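Local coordinates for CaaX farnesyltransferase alpha subunit Ram2 (Aspergillus fumigatus, PDB 4L9P), which forms the alpha subunit of protein farnesyltransferase, which attaches farnesyl groups to CaaX proteins, and probably also serves in the related geranylgeranyltransferase, at residues A[75-80]-A[92-97]; A[84-89]-A[122-127]; A[110-115]-A[127-132]. The protein carries 1 engineered substitution. All blocks are in the same frame, centred on the assembly; numbering follows the deposited sequence. Where two conformers were deposited one is given.

Overall arrangement
The three contacts lie side by side on one flank of the chain's helical solenoid. Contacts 1 and 3 each join the two antiparallel helices of one hairpin, and their centres are about 12 Å apart. Contact 2 ties the turn ahead of helix 88-100 to the start of helix 123-133, bridging the two hairpins, with its centre about 11 Å from that of contact 1 and about 10 Å from that of contact 3. Between contacts 1 and 3, Arg94 NE lies 3.3 Å from Trp111 CZ3. Contact 2 is next to the active site: the Asn122 side chain is about 9 Å from the bound farnesyl analogue, Tyr123 touches that analogue, and Gln124 bonds the CaaX peptide.

Contact 1: residues A[75-80]-A[92-97]; sequences RLTGDI and IYRAKI
Tyr93 is the first residue of 92-97 to meet the other helix: its CD2 lies 3.6 Å from Thr77 CG2, the methyl approaching the ring obliquely. The ring's far end is fixed by a hydrogen bond from OH to the backbone oxygen of Glu68. Arg94 comes next and faces Thr77 directly, their CA atoms 6.0 Å apart. With CG opposite the backbone nitrogen (chi1 179°) and the chain extended to NE, its aliphatic part runs past Thr77 and brings NH1 to Thr77 OG1 at 2.9 Å, in a bent bond (N-H...O angle 140°). The oxygen sits near the guanidinium edge, somewhat out of its plane, and is also bonded to the carbonyl of Leu74. These helices, 71-83 and 88-100, form an antiparallel hairpin of the TPR-like prenyltransferase alpha repeat, with segment axes 9.6 Å apart at closest approach. Gly78 presents only backbone, its N 3.4 Å from Arg94 NH1, two donors that do not bond. The second terminal nitrogen, NH2, is in a salt bridge with Glu108, while Trp111 makes a cation-pi contact with the group. One turn beyond Tyr93, Ile97 places CD1 over one face of the tyrosine ring, near its rim, and 4.1 Å from Thr77 CG2.

Contact 2: residues A[84-89]-A[122-127]; sequences NPAHYT and NYQIWH. With EDO (1,2-ethanediol), chain F.
The Gln124 carboxamide and the CG before it lie against Tyr88 and Ala86: CG is 3.7 Å from Tyr88 CA, NE2 3.7 Å from Tyr88 CB, and OE1 3.8 Å from Ala86 CA. A bend at chi2 (70°) lays NE2 beside Tyr88. The His87 imidazole points the other way and has a 1,2-ethanediol, probably from the crystallisation liquor, at its edge; NE2 and the diol's O2 are 2.9 Å apart in a nearly straight hydrogen bond, and the diol also bonds Gly195 O of the beta subunit. Within helix 123-133, Ile125 CG2 lies over one face of the Trp126 ring, near its rim, and Asn122 O is at the ring edge. Asn122 links the segments: in one of its two conformers, ND2 gives a weak bond to Pro85 O at 3.2 Å. Its OD1 caps helix 123-133, taking Ile125 N at 2.9 Å and, weakly, Gln124 N. In 84-89, Asn84 OD1 accepts from Ala86 N, an Asx turn, and His87 N-caps helix 88-100, its ND1 bonded to Val90 N. Pro85 O also accepts from Trp91 NE1, while Gln124 NE2, again in one of two conformers, bonds the bound peptide's backbone, which puts this contact at the peptide site.

Contact 3: residues A[110-115]-A[127-132]; sequences EWLNKV and HHRQVL. With EDO (1,2-ethanediol), chain I.
Asn113 OD1 receives two hydrogen bonds from one guanidinium: Arg129 NH1 at 2.8 Å and Arg129 NH2 at 2.9 Å. NH2 meets a lone pair in the carbonyl plane, whereas NH1 approaches almost in line with the C=O bond (C=O...N angle 170°). Amide and guanidinium planes are only 16° apart, so the two end nitrogens grip the single oxygen in a flat, forked arrangement. The arginine chain reaches across extended, its CG anti to the backbone nitrogen (chi1 -165°). Arg129 NE forms a salt bridge to Glu146, NH2 has a further partner beyond the two segments, and together these bonds limit rotation of the group. Helices 105-118 and 123-133 run antiparallel as the hairpin of another prenyltransferase alpha repeat, of the TPR clan. Leu112 packs between them: its CD2 is 3.7 Å from Arg129 CB and 4.2 Å from Leu132 CD1, while CD1 lies 4.0 Å from His128 CD2. The His128 ring is held at NE2 by Glu108, and Leu132 CG covers part of one of its faces. Facing away from the pair, Gln130 NE2 donates to O2 of a 1,2-ethanediol at 2.8 Å, and His127 NE2 is bonded to Gly246 O of the beta subunit.

Contact 1: residues A[75-80]-A[92-97]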
loop_
_atom_site.group_PDB
_atom_site.type_symbol
_atom_site.label_atom_id
_atom_site.label_comp_id
_atom_site.label_asym_id
_atom_site.label_seq_id
_atom_site.Cartn_x
_atom_site.Cartn_y
_atom_site.Cartn_z
ATOM N N ARG A 75 -14.844 11.841 -28.579
ATOM C CA ARG A 75 -13.612 11.742 -29.378
ATOM C C ARG A 75 -12.452 12.497 -28.703
ATOM O O ARG A 75 -11.326 11.981 -28.610
ATOM C CB ARG A 75 -13.830 12.336 -30.773
ATOM C CG ARG A 75 -14.713 11.499 -31.670
ATOM C CD ARG A 75 -14.610 11.958 -33.169
ATOM N NE ARG A 75 -14.695 13.417 -33.361
ATOM C CZ ARG A 75 -15.826 14.112 -33.521
ATOM N NH1 ARG A 75 -17.013 13.497 -33.555
ATOM N NH2 ARG A 75 -15.756 15.435 -33.681
ATOM N N LEU A 76 -12.761 13.625 -28.082
ATOM C CA LEU A 76 -11.737 14.398 -27.375
ATOM C C LEU A 76 -11.171 13.567 -26.196
ATOM O O LEU A 76 -9.958 13.542 -25.946
ATOM C CB LEU A 76 -12.375 15.680 -26.820
ATOM C CG LEU A 76 -11.459 16.531 -25.926
ATOM C CD1 LEU A 76 -10.132 16.934 -26.599
ATOM C CD2 LEU A 76 -12.187 17.765 -25.407
ATOM N N THR A 77 -12.056 12.933 -25.448
ATOM C CA THR A 77 -11.542 12.096 -24.342
ATOM C C THR A 77 -10.646 10.962 -24.854
ATOM O O THR A 77 -9.648 10.657 -24.202
ATOM C CB THR A 77 -12.664 11.495 -23.474
ATOM O OG1 THR A 77 -13.455 10.504 -24.183
ATOM C CG2 THR A 77 -13.528 12.572 -22.807
ATOM N N GLY A 78 -10.954 10.369 -25.990
ATOM C CA GLY A 78 -10.114 9.309 -26.524
ATOM C C GLY A 78 -8.753 9.860 -26.953
ATOM O O GLY A 78 -7.710 9.186 -26.771
ATOM N N ASP A 79 -8.764 11.093 -27.498
ATOM C CA ASP A 79 -7.507 11.714 -27.930
ATOM C C ASP A 79 -6.599 11.984 -26.689
ATOM O O ASP A 79 -5.386 11.680 -26.676
ATOM C CB ASP A 79 -7.831 13.031 -28.656
ATOM C CG ASP A 79 -6.627 13.630 -29.335
ATOM O OD1 ASP A 79 -5.643 12.906 -29.599
ATOM O OD2 ASP A 79 -6.679 14.818 -29.619
ATOM N N ILE A 80 -7.194 12.531 -25.639
ATOM C CA ILE A 80 -6.407 12.821 -24.448
ATOM C C ILE A 80 -5.897 11.532 -23.821
ATOM O O ILE A 80 -4.761 11.468 -23.386
ATOM C CB ILE A 80 -7.217 13.634 -23.418
ATOM C CG1 ILE A 80 -7.402 15.070 -24.014
ATOM C CG2 ILE A 80 -6.439 13.715 -22.066
ATOM C CD1 ILE A 80 -8.343 15.937 -23.265
ATOM N N ILE A 92 -13.269 9.502 -16.137
ATOM C CA ILE A 92 -14.565 9.637 -15.495
ATOM C C ILE A 92 -15.543 10.430 -16.373
ATOM O O ILE A 92 -16.723 10.047 -16.503
ATOM C CB ILE A 92 -14.398 10.334 -14.130
ATOM C CG1 ILE A 92 -13.586 9.378 -13.227
ATOM C CG2 ILE A 92 -15.757 10.718 -13.496
ATOM C CD1 ILE A 92 -12.960 10.049 -12.164
ATOM N N TYR A 93 -15.054 11.495 -17.023
ATOM C CA TYR A 93 -15.909 12.261 -17.923
ATOM C C TYR A 93 -16.309 11.386 -19.143
ATOM O O TYR A 93 -17.467 11.401 -19.560
ATOM C CB TYR A 93 -15.142 13.506 -18.340
ATOM C CG TYR A 93 -15.879 14.400 -19.288
ATOM C CD1 TYR A 93 -17.119 14.843 -19.012
ATOM C CD2 TYR A 93 -15.262 14.790 -20.487
ATOM C CE1 TYR A 93 -17.815 15.720 -19.956
ATOM C CE2 TYR A 93 -15.874 15.619 -21.392
ATOM C CZ TYR A 93 -17.154 16.089 -21.128
ATOM O OH TYR A 93 -17.727 16.918 -22.094
ATOM N N ARG A 94 -15.390 10.595 -19.686
ATOM C CA ARG A 94 -15.725 9.676 -20.773
ATOM C C ARG A 94 -16.871 8.762 -20.387
ATOM O O ARG A 94 -17.794 8.585 -21.173
ATOM C CB ARG A 94 -14.471 8.865 -21.204
ATOM C CG ARG A 94 -14.755 7.884 -22.309
ATOM C CD ARG A 94 -13.465 7.167 -22.774
ATOM N NE ARG A 94 -13.766 6.287 -23.908
ATOM C CZ ARG A 94 -13.644 6.654 -25.173
ATOM N NH1 ARG A 94 -13.266 7.894 -25.458
ATOM N NH2 ARG A 94 -13.936 5.774 -26.139
ATOM N N ALA A 95 -16.814 8.153 -19.184
ATOM C CA ALA A 95 -17.878 7.257 -18.837
ATOM C C ALA A 95 -19.224 7.990 -18.743
ATOM O O ALA A 95 -20.258 7.436 -19.146
ATOM C CB ALA A 95 -17.577 6.553 -17.486
ATOM N N LYS A 96 -19.210 9.205 -18.202
ATOM C CA LYS A 96 -20.468 10.003 -18.178
ATOM C C LYS A 96 -21.033 10.156 -19.579
ATOM O O LYS A 96 -22.242 9.945 -19.777
ATOM C CB LYS A 96 -20.202 11.382 -17.612
ATOM C CG LYS A 96 -19.945 11.411 -16.130
ATOM C CD LYS A 96 -19.758 12.901 -15.734
ATOM C CE LYS A 96 -19.586 13.086 -14.241
ATOM N NZ LYS A 96 -19.528 14.564 -13.982
ATOM N N ILE A 97 -20.183 10.484 -20.549
ATOM C CA ILE A 97 -20.668 10.698 -21.929
ATOM C C ILE A 97 -21.220 9.390 -22.506
ATOM O O ILE A 97 -22.288 9.369 -23.096
ATOM C CB ILE A 97 -19.540 11.178 -22.848
ATOM C CG1 ILE A 97 -18.982 12.523 -22.367
ATOM C CG2 ILE A 97 -20.072 11.279 -24.300
ATOM C CD1 ILE A 97 -17.649 12.913 -23.001
#

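Contact 2: residues A[84-89]-A[122-127]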
loop_
_atom_site.group_PDB
_atom_site.type_symbol
_atom_site.label_atom_id
_atom_site.label_comp_id
_atom_site.label_asym_id
_atom_site.label_seq_id
_atom_site.Cartn_x
_atom_site.Cartn_y
_atom_site.Cartn_z
ATOM N N ASN A 84 -2.190 10.576 -22.636
ATOM C CA ASN A 84 -1.963 10.404 -21.193
ATOM C C ASN A 84 -3.065 9.536 -20.594
ATOM O O ASN A 84 -4.099 10.043 -20.155
ATOM C CB ASN A 84 -1.928 11.744 -20.495
ATOM C CG ASN A 84 -1.725 11.611 -19.003
ATOM O OD1 ASN A 84 -1.434 10.505 -18.491
ATOM N ND2 ASN A 84 -1.894 12.724 -18.280
ATOM N N PRO A 85 -2.862 8.226 -20.595
ATOM C CA PRO A 85 -3.911 7.338 -20.089
ATOM C C PRO A 85 -3.990 7.394 -18.555
ATOM O O PRO A 85 -4.903 6.803 -17.999
ATOM C CB PRO A 85 -3.447 5.936 -20.534
ATOM C CG PRO A 85 -1.998 6.045 -20.620
ATOM C CD PRO A 85 -1.725 7.463 -21.156
ATOM N N ALA A 86 -3.098 8.106 -17.898
ATOM C CA ALA A 86 -3.195 8.278 -16.436
ATOM C C ALA A 86 -3.898 9.584 -16.033
ATOM O O ALA A 86 -3.771 10.064 -14.906
ATOM C CB ALA A 86 -1.789 8.194 -15.807
ATOM N N HIS A 87 -4.680 10.165 -16.946
ATOM C CA HIS A 87 -5.451 11.376 -16.615
ATOM C C HIS A 87 -6.771 10.906 -16.040
ATOM O O HIS A 87 -7.699 10.584 -16.787
ATOM C CB HIS A 87 -5.625 12.143 -17.931
ATOM C CG HIS A 87 -6.168 13.528 -17.789
ATOM N ND1 HIS A 87 -7.431 13.806 -17.295
ATOM C CD2 HIS A 87 -5.645 14.723 -18.195
ATOM C CE1 HIS A 87 -7.629 15.114 -17.342
ATOM N NE2 HIS A 87 -6.547 15.699 -17.861
ATOM N N TYR A 88 -6.889 10.825 -14.711
ATOM C CA TYR A 88 -8.076 10.161 -14.124
ATOM C C TYR A 88 -9.353 10.942 -14.463
ATOM O O TYR A 88 -10.433 10.328 -14.603
ATOM C CB TYR A 88 -7.914 9.975 -12.578
ATOM C CG TYR A 88 -7.697 11.257 -11.818
ATOM C CD1 TYR A 88 -8.792 12.014 -11.370
ATOM C CD2 TYR A 88 -6.411 11.772 -11.636
ATOM C CE1 TYR A 88 -8.640 13.182 -10.702
ATOM C CE2 TYR A 88 -6.229 12.979 -10.981
ATOM C CZ TYR A 88 -7.366 13.701 -10.527
ATOM O OH TYR A 88 -7.175 14.930 -9.932
ATOM N N THR A 89 -9.262 12.270 -14.511
ATOM C CA THR A 89 -10.490 13.060 -14.769
ATOM C C THR A 89 -11.109 12.705 -16.151
ATOM O O THR A 89 -12.315 12.538 -16.266
ATOM C CB THR A 89 -10.161 14.542 -14.774
ATOM O OG1 THR A 89 -9.624 14.906 -13.488
ATOM C CG2 THR A 89 -11.413 15.411 -15.036
ATOM N N ASN A 122 -2.261 0.519 -14.249
ATOM C CA ASN A 122 -3.077 1.707 -14.433
ATOM C C ASN A 122 -4.405 1.490 -13.737
ATOM O O ASN A 122 -5.135 0.546 -14.014
ATOM C CB ASN A 122 -3.156 1.963 -15.944
ATOM C CG ASN A 122 -3.982 3.187 -16.314
ATOM O OD1 ASN A 122 -5.154 3.264 -15.934
ATOM N ND2 ASN A 122 -3.432 4.043 -17.268
ATOM N N TYR A 123 -4.693 2.337 -12.766
ATOM C CA TYR A 123 -5.979 2.245 -12.059
ATOM C C TYR A 123 -7.199 2.554 -12.922
ATOM O O TYR A 123 -8.257 1.911 -12.755
ATOM C CB TYR A 123 -5.991 3.219 -10.896
ATOM C CG TYR A 123 -5.297 2.718 -9.640
ATOM C CD1 TYR A 123 -3.950 2.987 -9.432
ATOM C CD2 TYR A 123 -6.005 1.958 -8.680
ATOM C CE1 TYR A 123 -3.319 2.603 -8.229
ATOM C CE2 TYR A 123 -5.310 1.551 -7.510
ATOM C CZ TYR A 123 -3.986 1.883 -7.339
ATOM O OH TYR A 123 -3.305 1.500 -6.172
ATOM N N GLN A 124 -7.053 3.484 -13.872
ATOM C CA GLN A 124 -8.199 4.052 -14.549
ATOM C C GLN A 124 -8.742 3.032 -15.524
ATOM O O GLN A 124 -9.958 2.854 -15.590
ATOM C CB GLN A 124 -7.740 5.285 -15.340
ATOM C CG GLN A 124 -7.494 6.539 -14.452
ATOM C CD GLN A 124 -6.285 6.385 -13.586
ATOM O OE1 GLN A 124 -5.195 6.086 -14.079
ATOM N NE2 GLN A 124 -6.468 6.596 -12.280
ATOM N N ILE A 125 -7.858 2.351 -16.271
ATOM C CA ILE A 125 -8.391 1.493 -17.333
ATOM C C ILE A 125 -9.237 0.352 -16.737
ATOM O O ILE A 125 -10.265 -0.078 -17.279
ATOM C CB ILE A 125 -7.159 0.869 -18.091
ATOM C CG1 ILE A 125 -6.583 1.933 -19.023
ATOM C CG2 ILE A 125 -7.473 -0.446 -18.827
ATOM C CD1 ILE A 125 -5.133 1.512 -19.501
ATOM N N TRP A 126 -8.821 -0.149 -15.583
ATOM C CA TRP A 126 -9.490 -1.273 -14.947
ATOM C C TRP A 126 -10.667 -0.846 -14.100
ATOM O O TRP A 126 -11.659 -1.578 -14.020
ATOM C CB TRP A 126 -8.469 -2.175 -14.202
ATOM C CG TRP A 126 -7.601 -2.794 -15.269
ATOM C CD1 TRP A 126 -6.384 -2.352 -15.759
ATOM C CD2 TRP A 126 -7.970 -3.905 -16.082
ATOM N NE1 TRP A 126 -6.023 -3.087 -16.869
ATOM C CE2 TRP A 126 -6.982 -4.059 -17.076
ATOM C CE3 TRP A 126 -9.071 -4.773 -16.077
ATOM C CZ2 TRP A 126 -7.060 -5.067 -18.054
ATOM C CZ3 TRP A 126 -9.150 -5.753 -17.026
ATOM C CH2 TRP A 126 -8.136 -5.912 -18.016
ATOM N N HIS A 127 -10.607 0.353 -13.520
ATOM C CA HIS A 127 -11.800 0.942 -12.917
ATOM C C HIS A 127 -12.869 1.216 -14.005
ATOM O O HIS A 127 -14.046 0.876 -13.834
ATOM C CB HIS A 127 -11.514 2.210 -12.114
ATOM C CG HIS A 127 -12.762 2.764 -11.527
ATOM N ND1 HIS A 127 -13.488 2.080 -10.581
ATOM C CD2 HIS A 127 -13.455 3.900 -11.801
ATOM C CE1 HIS A 127 -14.583 2.773 -10.284
ATOM N NE2 HIS A 127 -14.581 3.886 -11.003
HETATM C C1 EDO F . -8.430 19.026 -18.015
HETATM O O1 EDO F . -8.782 17.955 -17.098
HETATM C C2 EDO F . -7.011 19.485 -17.654
HETATM O O2 EDO F . -6.056 18.507 -18.088
#

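Contact 3: residues A[110-115]-A[127-132]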
loop_
_atom_site.group_PDB
_atom_site.type_symbol
_atom_site.label_atom_id
_atom_site.label_comp_id
_atom_site.label_asym_id
_atom_site.label_seq_id
_atom_site.Cartn_x
_atom_site.Cartn_y
_atom_site.Cartn_z
ATOM N N GLU A 110 -14.386 -3.160 -26.732
ATOM C CA GLU A 110 -13.367 -3.533 -27.699
ATOM C C GLU A 110 -12.305 -2.422 -27.835
ATOM O O GLU A 110 -11.099 -2.721 -27.971
ATOM C CB GLU A 110 -14.042 -3.905 -29.038
ATOM C CG GLU A 110 -14.956 -5.128 -28.875
ATOM C CD GLU A 110 -14.212 -6.420 -28.467
ATOM O OE1 GLU A 110 -13.288 -6.817 -29.233
ATOM O OE2 GLU A 110 -14.515 -7.019 -27.395
ATOM N N TRP A 111 -12.706 -1.155 -27.739
ATOM C CA TRP A 111 -11.708 -0.055 -27.715
ATOM C C TRP A 111 -10.848 -0.130 -26.425
ATOM O O TRP A 111 -9.598 -0.021 -26.485
ATOM C CB TRP A 111 -12.441 1.280 -27.794
ATOM C CG TRP A 111 -11.555 2.452 -27.574
ATOM C CD1 TRP A 111 -10.776 3.083 -28.517
ATOM C CD2 TRP A 111 -11.356 3.165 -26.345
ATOM N NE1 TRP A 111 -10.083 4.148 -27.927
ATOM C CE2 TRP A 111 -10.442 4.222 -26.609
ATOM C CE3 TRP A 111 -11.875 3.026 -25.055
ATOM C CZ2 TRP A 111 -10.033 5.110 -25.613
ATOM C CZ3 TRP A 111 -11.464 3.910 -24.071
ATOM C CH2 TRP A 111 -10.534 4.932 -24.361
ATOM N N LEU A 112 -11.498 -0.335 -25.275
ATOM C CA LEU A 112 -10.780 -0.373 -23.997
ATOM C C LEU A 112 -9.763 -1.508 -23.993
ATOM O O LEU A 112 -8.660 -1.343 -23.462
ATOM C CB LEU A 112 -11.822 -0.566 -22.882
ATOM C CG LEU A 112 -11.190 -0.489 -21.475
ATOM C CD1 LEU A 112 -10.533 0.871 -21.176
ATOM C CD2 LEU A 112 -12.292 -0.828 -20.450
ATOM N N ASN A 113 -10.101 -2.644 -24.604
ATOM C CA ASN A 113 -9.151 -3.758 -24.630
ATOM C C ASN A 113 -7.838 -3.330 -25.311
ATOM O O ASN A 113 -6.744 -3.734 -24.885
ATOM C CB ASN A 113 -9.695 -4.916 -25.454
ATOM C CG ASN A 113 -10.813 -5.657 -24.781
ATOM O OD1 ASN A 113 -11.096 -5.469 -23.589
ATOM N ND2 ASN A 113 -11.505 -6.497 -25.555
ATOM N N LYS A 114 -7.920 -2.547 -26.375
ATOM C CA LYS A 114 -6.711 -2.067 -27.044
ATOM C C LYS A 114 -5.884 -1.140 -26.167
ATOM O O LYS A 114 -4.648 -1.199 -26.169
ATOM C CB LYS A 114 -7.114 -1.319 -28.361
ATOM C CG LYS A 114 -7.762 -2.271 -29.378
ATOM C CD LYS A 114 -8.442 -1.480 -30.514
ATOM C CE LYS A 114 -9.573 -2.287 -31.212
ATOM N NZ LYS A 114 -10.306 -1.651 -32.380
ATOM N N VAL A 115 -6.551 -0.260 -25.426
ATOM C CA VAL A 115 -5.853 0.615 -24.502
ATOM C C VAL A 115 -5.169 -0.195 -23.388
ATOM O O VAL A 115 -4.010 0.056 -23.030
ATOM C CB VAL A 115 -6.833 1.675 -23.873
ATOM C CG1 VAL A 115 -6.015 2.683 -23.011
ATOM C CG2 VAL A 115 -7.599 2.480 -24.970
ATOM N N HIS A 127 -10.607 0.353 -13.520
ATOM C CA HIS A 127 -11.800 0.942 -12.917
ATOM C C HIS A 127 -12.869 1.216 -14.005
ATOM O O HIS A 127 -14.046 0.876 -13.834
ATOM C CB HIS A 127 -11.514 2.210 -12.114
ATOM C CG HIS A 127 -12.762 2.764 -11.527
ATOM N ND1 HIS A 127 -13.488 2.080 -10.581
ATOM C CD2 HIS A 127 -13.455 3.900 -11.801
ATOM C CE1 HIS A 127 -14.583 2.773 -10.284
ATOM N NE2 HIS A 127 -14.581 3.886 -11.003
ATOM N N HIS A 128 -12.456 1.761 -15.161
ATOM C CA HIS A 128 -13.404 2.091 -16.231
ATOM C C HIS A 128 -14.065 0.806 -16.688
ATOM O O HIS A 128 -15.278 0.772 -16.954
ATOM C CB HIS A 128 -12.637 2.735 -17.383
ATOM C CG HIS A 128 -13.511 3.266 -18.464
ATOM N ND1 HIS A 128 -14.306 4.383 -18.289
ATOM C CD2 HIS A 128 -13.625 2.892 -19.763
ATOM C CE1 HIS A 128 -14.921 4.650 -19.445
ATOM N NE2 HIS A 128 -14.527 3.763 -20.363
ATOM N N ARG A 129 -13.320 -0.289 -16.784
ATOM C CA ARG A 129 -13.901 -1.571 -17.214
ATOM C C ARG A 129 -15.020 -1.989 -16.247
ATOM O O ARG A 129 -16.095 -2.454 -16.674
ATOM C CB ARG A 129 -12.829 -2.663 -17.297
ATOM C CG ARG A 129 -13.334 -3.877 -18.096
ATOM C CD ARG A 129 -12.241 -4.955 -18.160
ATOM N NE ARG A 129 -12.532 -5.904 -19.249
ATOM C CZ ARG A 129 -12.160 -5.736 -20.517
ATOM N NH1 ARG A 129 -11.384 -4.693 -20.873
ATOM N NH2 ARG A 129 -12.598 -6.617 -21.449
ATOM N N GLN A 130 -14.776 -1.836 -14.950
ATOM C CA GLN A 130 -15.772 -2.210 -13.950
ATOM C C GLN A 130 -17.022 -1.287 -14.030
ATOM O O GLN A 130 -18.180 -1.764 -13.952
ATOM C CB GLN A 130 -15.136 -2.055 -12.565
ATOM C CG GLN A 130 -16.101 -2.363 -11.409
ATOM C CD GLN A 130 -15.390 -2.304 -10.031
ATOM O OE1 GLN A 130 -14.179 -2.626 -9.897
ATOM N NE2 GLN A 130 -16.115 -1.840 -9.031
ATOM N N VAL A 131 -16.797 -0.008 -14.283
ATOM C CA VAL A 131 -17.917 0.956 -14.459
ATOM C C VAL A 131 -18.799 0.489 -15.626
ATOM O O VAL A 131 -20.021 0.469 -15.492
ATOM C CB VAL A 131 -17.347 2.395 -14.686
ATOM C CG1 VAL A 131 -18.457 3.375 -15.116
ATOM C CG2 VAL A 131 -16.692 2.855 -13.378
ATOM N N LEU A 132 -18.195 0.118 -16.742
ATOM C CA LEU A 132 -18.972 -0.290 -17.893
ATOM C C LEU A 132 -19.640 -1.621 -17.683
ATOM O O LEU A 132 -20.861 -1.775 -17.918
ATOM C CB LEU A 132 -18.068 -0.430 -19.106
ATOM C CG LEU A 132 -17.295 0.815 -19.571
ATOM C CD1 LEU A 132 -16.281 0.377 -20.681
ATOM C CD2 LEU A 132 -18.233 1.876 -20.043
HETATM C C1 EDO I . -19.649 1.180 -10.624
HETATM O O1 EDO I . -19.148 2.051 -9.615
HETATM C C2 EDO I . -18.745 -0.034 -10.647
HETATM O O2 EDO I . -18.575 -0.572 -9.332
#